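Local coordinates for protein 336aa long hypothetical dTDP-glucose 4,6-dehydratase (Pyrococcus horikoshii, PDB 2HUN) that probably acts as an NAD(+)-dependent dTDP-glucose 4,6-dehydratase, binding the dinucleotide in a Rossmann fold, at residues Asp128-Glu141 with His277-Thr289. Numbering follows the deposited sequence.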
loop_
_atom_site.group_PDB
_atom_site.type_symbol
_atom_site.label_atom_id
_atom_site.label_comp_id
_atom_site.label_asym_id
_atom_site.label_seq_id
_atom_site.Cartn_x
_atom_site.Cartn_y
_atom_site.Cartn_z
ATOM N N ASP A 128 -1.232 -7.790 11.008
ATOM C CA ASP A 128 -1.909 -6.806 11.850
ATOM C C ASP A 128 -1.052 -5.545 11.962
ATOM O O ASP A 128 -1.532 -4.484 12.367
ATOM C CB ASP A 128 -2.177 -7.400 13.247
ATOM C CG ASP A 128 -0.889 -7.733 14.024
ATOM O OD1 ASP A 128 0.167 -7.973 13.401
ATOM O OD2 ASP A 128 -0.946 -7.770 15.271
ATOM N N GLU A 129 0.219 -5.661 11.587
ATOM C CA GLU A 129 1.121 -4.520 11.656
ATOM C C GLU A 129 0.838 -3.440 10.617
ATOM O O GLU A 129 1.307 -2.309 10.763
ATOM C CB GLU A 129 2.582 -4.973 11.535
ATOM C CG GLU A 129 3.128 -5.659 12.787
ATOM C CD GLU A 129 4.620 -5.946 12.683
ATOM O OE1 GLU A 129 5.412 -4.984 12.608
ATOM O OE2 GLU A 129 4.996 -7.133 12.665
ATOM N N VAL A 130 0.076 -3.765 9.576
ATOM C CA VAL A 130 -0.219 -2.760 8.553
ATOM C C VAL A 130 -0.953 -1.558 9.136
ATOM O O VAL A 130 -0.785 -0.442 8.660
ATOM C CB VAL A 130 -1.061 -3.339 7.391
ATOM C CG1 VAL A 130 -0.218 -4.308 6.571
ATOM C CG2 VAL A 130 -2.303 -4.036 7.940
ATOM N N TYR A 131 -1.748 -1.791 10.176
ATOM C CA TYR A 131 -2.517 -0.734 10.830
ATOM C C TYR A 131 -1.732 0.147 11.803
ATOM O O TYR A 131 -2.219 1.192 12.228
ATOM C CB TYR A 131 -3.641 -1.338 11.667
ATOM C CG TYR A 131 -4.655 -2.159 10.900
ATOM C CD1 TYR A 131 -5.663 -1.545 10.155
ATOM C CD2 TYR A 131 -4.628 -3.552 10.953
ATOM C CE1 TYR A 131 -6.626 -2.299 9.487
ATOM C CE2 TYR A 131 -5.583 -4.320 10.288
ATOM C CZ TYR A 131 -6.581 -3.685 9.559
ATOM O OH TYR A 131 -7.534 -4.431 8.909
ATOM N N GLY A 132 -0.530 -0.276 12.172
ATOM C CA GLY A 132 0.228 0.506 13.133
ATOM C C GLY A 132 -0.331 0.261 14.524
ATOM O O GLY A 132 -1.256 -0.538 14.688
ATOM N N ASP A 133 0.190 0.952 15.528
ATOM C CA ASP A 133 -0.280 0.720 16.894
ATOM C C ASP A 133 -1.566 1.437 17.277
ATOM O O ASP A 133 -2.037 2.318 16.565
ATOM C CB ASP A 133 0.824 1.091 17.887
ATOM C CG ASP A 133 1.144 2.564 17.871
ATOM O OD1 ASP A 133 1.541 3.072 16.803
ATOM O OD2 ASP A 133 0.997 3.214 18.929
ATOM N N ILE A 134 -2.126 1.046 18.416
ATOM C CA ILE A 134 -3.359 1.640 18.916
ATOM C C ILE A 134 -3.430 1.417 20.429
ATOM O O ILE A 134 -3.429 0.279 20.911
ATOM C CB ILE A 134 -4.597 1.015 18.214
ATOM C CG1 ILE A 134 -5.888 1.485 18.892
ATOM C CG2 ILE A 134 -4.494 -0.499 18.237
ATOM C CD1 ILE A 134 -7.136 1.153 18.102
ATOM N N LEU A 135 -3.474 2.513 21.176
ATOM C CA LEU A 135 -3.525 2.441 22.632
ATOM C C LEU A 135 -4.804 1.821 23.179
ATOM O O LEU A 135 -4.766 1.047 24.132
ATOM C CB LEU A 135 -3.329 3.838 23.226
ATOM C CG LEU A 135 -1.880 4.336 23.314
ATOM C CD1 LEU A 135 -1.147 4.139 21.990
ATOM C CD2 LEU A 135 -1.896 5.809 23.708
ATOM N N LYS A 136 -5.940 2.153 22.580
ATOM C CA LYS A 136 -7.202 1.604 23.052
ATOM C C LYS A 136 -8.140 1.264 21.891
ATOM O O LYS A 136 -8.252 2.017 20.929
ATOM C CB LYS A 136 -7.871 2.594 24.004
ATOM C CG LYS A 136 -9.065 2.033 24.757
ATOM C CD LYS A 136 -9.739 3.118 25.596
ATOM C CE LYS A 136 -11.023 2.607 26.236
ATOM N NZ LYS A 136 -11.793 3.703 26.884
ATOM N N GLY A 137 -8.811 0.119 21.994
ATOM C CA GLY A 137 -9.717 -0.302 20.939
ATOM C C GLY A 137 -9.037 -1.251 19.966
ATOM O O GLY A 137 -7.962 -1.774 20.256
ATOM N N SER A 138 -9.666 -1.478 18.816
ATOM C CA SER A 138 -9.131 -2.383 17.805
ATOM C C SER A 138 -9.478 -1.899 16.407
ATOM O O SER A 138 -10.542 -1.324 16.193
ATOM C CB SER A 138 -9.702 -3.792 17.997
ATOM O OG SER A 138 -9.358 -4.329 19.261
ATOM N N PHE A 139 -8.577 -2.153 15.461
ATOM C CA PHE A 139 -8.755 -1.753 14.070
ATOM C C PHE A 139 -9.665 -2.695 13.288
ATOM O O PHE A 139 -9.583 -3.923 13.425
ATOM C CB PHE A 139 -7.391 -1.700 13.358
ATOM C CG PHE A 139 -6.505 -0.565 13.803
ATOM C CD1 PHE A 139 -6.838 0.752 13.507
ATOM C CD2 PHE A 139 -5.320 -0.816 14.493
ATOM C CE1 PHE A 139 -6.006 1.803 13.889
ATOM C CE2 PHE A 139 -4.479 0.232 14.881
ATOM C CZ PHE A 139 -4.822 1.541 14.578
ATOM N N THR A 140 -10.540 -2.122 12.464
ATOM C CA THR A 140 -11.411 -2.942 11.639
ATOM C C THR A 140 -10.817 -2.852 10.241
ATOM O O THR A 140 -9.938 -2.025 9.984
ATOM C CB THR A 140 -12.853 -2.422 11.574
ATOM O OG1 THR A 140 -12.912 -1.317 10.672
ATOM C CG2 THR A 140 -13.341 -1.984 12.953
ATOM N N GLU A 141 -11.295 -3.704 9.345
ATOM C CA GLU A 141 -10.806 -3.719 7.972
ATOM C C GLU A 141 -11.162 -2.421 7.245
ATOM O O GLU A 141 -10.689 -2.182 6.135
ATOM C CB GLU A 141 -11.386 -4.928 7.215
ATOM C CG GLU A 141 -11.058 -6.285 7.838
ATOM C CD GLU A 141 -11.988 -6.677 8.983
ATOM O OE1 GLU A 141 -12.812 -5.851 9.419
ATOM O OE2 GLU A 141 -11.889 -7.823 9.457
ATOM N N HIS A 277 9.824 -1.710 22.684
ATOM C CA HIS A 277 8.858 -2.798 22.886
ATOM C C HIS A 277 7.620 -2.311 23.642
ATOM O O HIS A 277 7.143 -2.919 24.595
ATOM C CB HIS A 277 9.531 -3.952 23.636
ATOM C CG HIS A 277 10.065 -4.961 22.647
ATOM N ND1 HIS A 277 11.078 -4.691 21.787
ATOM C CD2 HIS A 277 9.709 -6.310 22.498
ATOM C CE1 HIS A 277 11.333 -5.849 21.146
ATOM N NE2 HIS A 277 10.529 -6.835 21.551
ATOM N N ASP A 278 7.102 -1.157 23.179
ATOM C CA ASP A 278 6.126 -0.390 23.959
ATOM C C ASP A 278 4.776 -0.239 23.239
ATOM O O ASP A 278 3.905 0.517 23.646
ATOM C CB ASP A 278 6.722 0.991 24.242
ATOM C CG ASP A 278 7.434 1.496 22.996
ATOM O OD1 ASP A 278 8.186 0.716 22.410
ATOM O OD2 ASP A 278 7.233 2.649 22.626
ATOM N N LEU A 279 4.623 -0.926 22.090
ATOM C CA LEU A 279 3.435 -0.659 21.273
ATOM C C LEU A 279 2.399 -1.792 21.324
ATOM O O LEU A 279 2.715 -2.967 21.434
ATOM C CB LEU A 279 3.883 -0.408 19.838
ATOM C CG LEU A 279 4.876 0.742 19.727
ATOM C CD1 LEU A 279 5.063 1.208 18.283
ATOM C CD2 LEU A 279 4.453 1.973 20.526
ATOM N N ARG A 280 1.118 -1.377 21.274
ATOM C CA ARG A 280 0.026 -2.336 21.239
ATOM C C ARG A 280 -0.587 -2.434 19.836
ATOM O O ARG A 280 -0.805 -1.442 19.153
ATOM C CB ARG A 280 -1.043 -1.867 22.233
ATOM C CG ARG A 280 -2.334 -2.692 22.182
ATOM C CD ARG A 280 -3.305 -2.336 23.320
ATOM N NE ARG A 280 -4.529 -3.147 23.263
ATOM C CZ ARG A 280 -5.550 -2.683 22.505
ATOM N NH1 ARG A 280 -5.429 -1.556 21.824
ATOM N NH2 ARG A 280 -6.688 -3.388 22.425
ATOM N N TYR A 281 -0.837 -3.667 19.418
ATOM C CA TYR A 281 -1.439 -3.948 18.126
ATOM C C TYR A 281 -2.704 -4.711 18.455
ATOM O O TYR A 281 -2.675 -5.613 19.285
ATOM C CB TYR A 281 -0.500 -4.809 17.288
ATOM C CG TYR A 281 0.744 -4.071 16.868
ATOM C CD1 TYR A 281 0.774 -3.340 15.683
ATOM C CD2 TYR A 281 1.885 -4.080 17.669
ATOM C CE1 TYR A 281 1.911 -2.638 15.299
ATOM C CE2 TYR A 281 3.031 -3.377 17.297
ATOM C CZ TYR A 281 3.036 -2.661 16.112
ATOM O OH TYR A 281 4.167 -1.980 15.732
ATOM N N SER A 282 -3.815 -4.345 17.826
ATOM C CA SER A 282 -5.070 -5.019 18.117
ATOM C C SER A 282 -6.010 -5.035 16.916
ATOM O O SER A 282 -6.289 -3.996 16.319
ATOM C CB SER A 282 -5.746 -4.338 19.310
ATOM O OG SER A 282 -6.898 -5.045 19.714
ATOM N N LEU A 283 -6.492 -6.226 16.570
ATOM C CA LEU A 283 -7.396 -6.394 15.442
ATOM C C LEU A 283 -8.803 -6.782 15.876
ATOM O O LEU A 283 -8.992 -7.601 16.775
ATOM C CB LEU A 283 -6.881 -7.473 14.485
ATOM C CG LEU A 283 -5.493 -7.327 13.863
ATOM C CD1 LEU A 283 -5.360 -8.350 12.743
ATOM C CD2 LEU A 283 -5.294 -5.930 13.318
ATOM N N ASP A 284 -9.783 -6.177 15.214
ATOM C CA ASP A 284 -11.191 -6.454 15.450
ATOM C C ASP A 284 -11.530 -7.522 14.402
ATOM O O ASP A 284 -11.597 -7.214 13.214
ATOM C CB ASP A 284 -12.019 -5.194 15.175
ATOM C CG ASP A 284 -13.517 -5.426 15.311
ATOM O OD1 ASP A 284 -13.985 -6.559 15.041
ATOM O OD2 ASP A 284 -14.229 -4.462 15.669
ATOM N N SER A 285 -11.728 -8.767 14.828
ATOM C CA SER A 285 -12.053 -9.828 13.876
ATOM C C SER A 285 -13.535 -10.215 13.844
ATOM O O SER A 285 -13.878 -11.383 13.654
ATOM C CB SER A 285 -11.198 -11.073 14.150
ATOM O OG SER A 285 -11.324 -11.497 15.495
ATOM N N TRP A 286 -14.412 -9.235 14.016
ATOM C CA TRP A 286 -15.850 -9.497 13.987
ATOM C C TRP A 286 -16.351 -9.870 12.585
ATOM O O TRP A 286 -17.248 -10.700 12.440
ATOM C CB TRP A 286 -16.624 -8.271 14.477
ATOM C CG TRP A 286 -18.095 -8.417 14.313
ATOM C CD1 TRP A 286 -18.905 -7.689 13.487
ATOM C CD2 TRP A 286 -18.940 -9.378 14.961
ATOM N NE1 TRP A 286 -20.203 -8.138 13.580
ATOM C CE2 TRP A 286 -20.252 -9.175 14.476
ATOM C CE3 TRP A 286 -18.716 -10.393 15.904
ATOM C CZ2 TRP A 286 -21.341 -9.953 14.902
ATOM C CZ3 TRP A 286 -19.800 -11.168 16.328
ATOM C CH2 TRP A 286 -21.096 -10.941 15.824
ATOM N N LYS A 287 -15.770 -9.262 11.558
ATOM C CA LYS A 287 -16.189 -9.528 10.182
ATOM C C LYS A 287 -16.157 -11.014 9.833
ATOM O O LYS A 287 -17.151 -11.578 9.380
ATOM C CB LYS A 287 -15.305 -8.745 9.209
ATOM C CG LYS A 287 -15.676 -8.884 7.733
ATOM C CD LYS A 287 -14.825 -7.937 6.895
ATOM C CE LYS A 287 -15.147 -8.018 5.419
ATOM N NZ LYS A 287 -14.294 -7.070 4.641
ATOM N N ILE A 288 -15.013 -11.650 10.058
ATOM C CA ILE A 288 -14.876 -13.060 9.750
ATOM C C ILE A 288 -15.766 -13.902 10.658
ATOM O O ILE A 288 -16.274 -14.948 10.247
ATOM C CB ILE A 288 -13.386 -13.505 9.841
ATOM C CG1 ILE A 288 -13.205 -14.838 9.114
ATOM C CG2 ILE A 288 -12.939 -13.605 11.300
ATOM C CD1 ILE A 288 -11.755 -15.285 8.999
ATOM N N THR A 289 -15.978 -13.445 11.886
ATOM C CA THR A 289 -16.840 -14.179 12.803
ATOM C C THR A 289 -18.262 -14.184 12.259
ATOM O O THR A 289 -18.882 -15.238 12.113
ATOM C CB THR A 289 -16.865 -13.530 14.206
ATOM O OG1 THR A 289 -15.541 -13.496 14.744
ATOM C CG2 THR A 289 -17.774 -14.316 15.139
HETATM O O HOH W 1 -2.748 -3.082 14.903
HETATM O O HOH W 2 -13.214 -2.171 16.715
HETATM O O HOH W 3 -14.027 -7.125 11.787
HETATM O O HOH W 4 -12.632 -10.217 10.802
#
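The guanidinium of Arg-280 closes on the turn Ile-134 to Gly-137: NH1 and NH2 both donate to Gly-137 O, near the guanidinium plane, each at 3.0 Å, and NH1 also reaches Ile-134 O at 2.9 Å, from above that carbonyl plane. CG lies anti to the backbone N (chi1 173°), and the extended chain carries the charged group across to these oxygens. Ser-282 CB packs on one guanidinium face. With an alanine in place of Arg-280, Gly-137 O and Ile-134 O would probably lose these donors, and Glu-247, salt-bridged to NH2, its positive partner. Beside the guanidinium, Ser-138 OG donates to Ser-282 OG at 2.6 Å; Glu-247 also bonds this second hydroxyl. Ile-134 N bonds Arg-280 O, while Phe-139 N to Ser-282 O (3.1 Å, 167°) and Asp-284 N to Phe-139 O (2.9 Å) form a single parallel bridge around Leu-283. Leu-283 wedges CD1 against Asp-128 CB and CD2 against Tyr-131 CD2, both at 3.4 Å. Glu-129 CG lies over one face of the Tyr-281 ring. Two waters link the Glu-141 carboxylate to the amides of Lys-287 and Ile-288; Asn-241 N also bonds OE2. Asp-284 OD1 accepts from Trp-286 N, forming an Asx turn. The bridge joins the loop after Rossmann strand 121-127, whose Asp-128 side chain lies about 5 Å from bound NAD, to the lead-in of helix 286-292, consistent with an extended short-chain dehydrogenase/reductase.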